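Local coordinates for protein golgin subfamily A member 4 (Homo sapiens, PDB 1UPT) that works in vesicle trafficking at the Golgi, including endosome-to-Golgi transport, and binds small GTPases, here seen as its C-terminal GRIP domain, at residues 25-30 with 42-47. Numbering follows the deposited sequence.
Sequences TMAKVI and QKILER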
loop_
_atom_site.group_PDB
_atom_site.type_symbol
_atom_site.label_atom_id
_atom_site.label_comp_id
_atom_site.label_asym_id
_atom_site.label_seq_id
_atom_site.Cartn_x
_atom_site.Cartn_y
_atom_site.Cartn_z
ATOM N N THR B 25 -2.626 6.558 11.910
ATOM C CA THR B 25 -1.520 5.661 12.165
ATOM C C THR B 25 -1.220 4.825 10.935
ATOM O O THR B 25 -0.073 4.740 10.513
ATOM C CB THR B 25 -1.803 4.789 13.362
ATOM O OG1 THR B 25 -2.013 5.622 14.516
ATOM C CG2 THR B 25 -0.557 3.945 13.687
HETATM N N MSE B 26 -2.268 4.242 10.365
HETATM C CA MSE B 26 -2.142 3.437 9.148
HETATM C C MSE B 26 -1.564 4.259 7.992
HETATM O O MSE B 26 -0.775 3.739 7.211
HETATM C CB MSE B 26 -3.471 2.808 8.736
HETATM C CG MSE B 26 -4.130 1.788 9.700
HETATM SE SE MSE B 26 -2.972 0.315 10.337
HETATM C CE MSE B 26 -2.091 1.093 11.904
ATOM N N ALA B 27 -1.948 5.536 7.867
ATOM C CA ALA B 27 -1.418 6.359 6.777
ATOM C C ALA B 27 0.076 6.573 6.964
ATOM O O ALA B 27 0.845 6.542 5.995
ATOM C CB ALA B 27 -2.099 7.702 6.690
ATOM N N LYS B 28 0.496 6.803 8.208
ATOM C CA LYS B 28 1.934 6.846 8.490
ATOM C C LYS B 28 2.651 5.539 8.110
ATOM O O LYS B 28 3.725 5.546 7.499
ATOM C CB LYS B 28 2.198 7.132 9.960
ATOM C CG LYS B 28 1.806 8.526 10.359
ATOM C CD LYS B 28 1.752 8.696 11.869
ATOM C CE LYS B 28 3.103 8.968 12.453
ATOM N NZ LYS B 28 2.898 9.412 13.886
ATOM N N VAL B 29 2.072 4.415 8.500
ATOM C CA VAL B 29 2.699 3.145 8.201
ATOM C C VAL B 29 2.817 2.914 6.665
ATOM O O VAL B 29 3.859 2.518 6.180
ATOM C CB VAL B 29 1.921 1.962 8.784
ATOM C CG1 VAL B 29 2.556 0.664 8.348
ATOM C CG2 VAL B 29 1.858 2.018 10.311
ATOM N N ILE B 30 1.741 3.160 5.932
ATOM C CA ILE B 30 1.699 2.881 4.505
ATOM C C ILE B 30 2.726 3.746 3.793
ATOM O O ILE B 30 3.462 3.246 2.959
ATOM C CB ILE B 30 0.301 3.144 3.908
ATOM C CG1 ILE B 30 -0.729 2.134 4.434
ATOM C CG2 ILE B 30 0.359 3.119 2.392
ATOM C CD1 ILE B 30 -2.186 2.612 4.316
ATOM N N GLN B 42 3.643 14.396 3.865
ATOM C CA GLN B 42 3.095 15.461 4.684
ATOM C C GLN B 42 1.771 15.944 4.104
ATOM O O GLN B 42 0.876 16.278 4.860
ATOM C CB GLN B 42 4.127 16.593 4.905
ATOM C CG GLN B 42 5.324 16.170 5.818
ATOM C CD GLN B 42 4.951 15.292 7.033
ATOM O OE1 GLN B 42 4.129 15.680 7.875
ATOM N NE2 GLN B 42 5.554 14.105 7.110
ATOM N N LYS B 43 1.597 15.910 2.781
ATOM C CA LYS B 43 0.306 16.306 2.197
ATOM C C LYS B 43 -0.804 15.352 2.620
ATOM O O LYS B 43 -1.903 15.780 2.961
ATOM C CB LYS B 43 0.373 16.386 0.665
ATOM C CG LYS B 43 0.969 17.697 0.140
ATOM C CD LYS B 43 0.624 17.944 -1.336
ATOM C CE LYS B 43 1.270 19.227 -1.866
ATOM N NZ LYS B 43 2.778 19.144 -1.814
ATOM N N ILE B 44 -0.487 14.067 2.604
ATOM C CA ILE B 44 -1.401 12.981 2.983
ATOM C C ILE B 44 -1.750 13.092 4.457
ATOM O O ILE B 44 -2.920 13.031 4.818
ATOM C CB ILE B 44 -0.759 11.613 2.643
ATOM C CG1 ILE B 44 -0.760 11.375 1.138
ATOM C CG2 ILE B 44 -1.496 10.443 3.342
ATOM C CD1 ILE B 44 0.154 10.306 0.686
ATOM N N LEU B 45 -0.736 13.315 5.300
ATOM C CA LEU B 45 -0.964 13.429 6.730
ATOM C C LEU B 45 -1.720 14.714 7.090
ATOM O O LEU B 45 -2.566 14.683 7.976
ATOM C CB LEU B 45 0.342 13.288 7.518
ATOM C CG LEU B 45 1.105 11.959 7.362
ATOM C CD1 LEU B 45 2.273 11.931 8.360
ATOM C CD2 LEU B 45 0.190 10.771 7.563
ATOM N N GLU B 46 -1.458 15.811 6.378
ATOM C CA GLU B 46 -2.185 17.075 6.592
ATOM C C GLU B 46 -3.652 16.810 6.318
ATOM O O GLU B 46 -4.523 17.252 7.044
ATOM C CB GLU B 46 -1.689 18.213 5.659
ATOM C CG GLU B 46 -0.312 18.835 5.976
ATOM C CD GLU B 46 0.356 19.536 4.756
ATOM O OE1 GLU B 46 -0.295 20.446 4.143
ATOM O OE2 GLU B 46 1.545 19.196 4.410
ATOM N N ARG B 47 -3.925 16.031 5.283
ATOM C CA ARG B 47 -5.296 15.724 4.899
ATOM C C ARG B 47 -6.031 14.860 5.905
ATOM O O ARG B 47 -7.199 15.090 6.158
ATOM C CB ARG B 47 -5.328 15.054 3.527
ATOM C CG ARG B 47 -6.439 15.566 2.670
ATOM C CD ARG B 47 -6.034 16.633 1.668
ATOM N NE ARG B 47 -6.554 16.293 0.362
ATOM C CZ ARG B 47 -6.303 16.940 -0.769
ATOM N NH1 ARG B 47 -5.519 18.013 -0.819
ATOM N NH2 ARG B 47 -6.865 16.492 -1.872
#
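Ala-27 is the first residue of 25-30 to meet the other helix: its CB points toward 42-47 and sits 3.9 Å from CD2 of Leu-45. The CG2 branch of Ile-44 borders the same methyl more loosely, at 4.4 Å. Met-18 of the second copy of this protein packs on both Ala-27 and Ile-44. With so small a side chain here, the backbones come to 7.1 Å between CA of Ala-27 and CA of Leu-45. One residue on, Lys-28 lays its CG against both Leu-45 methyls, 3.9 Å from CD2 and 4.0 Å from CD1, the two side chains crossing at about a right angle. Leu-45 holds CG beside its own backbone N (chi1 -61°), which lets CD2 and CD1 lie against Lys-28 and CD2 also against Ala-27. Beyond its apolar stem Lys-28 bends at chi3, and NZ forms a salt bridge with an acidic side chain on the chain of another protein. Past it, Val-29 packs on Tyr-9, and Ile-30 on Val-13 and Leu-14, of helix 5-18 in the same chain. No hydrogen bond joins the two segments; they run antiparallel, their N-to-C directions at 172°, and meet through apolar contact, as in a helical hairpin, here the second and third helices of the three-helix GRIP domain.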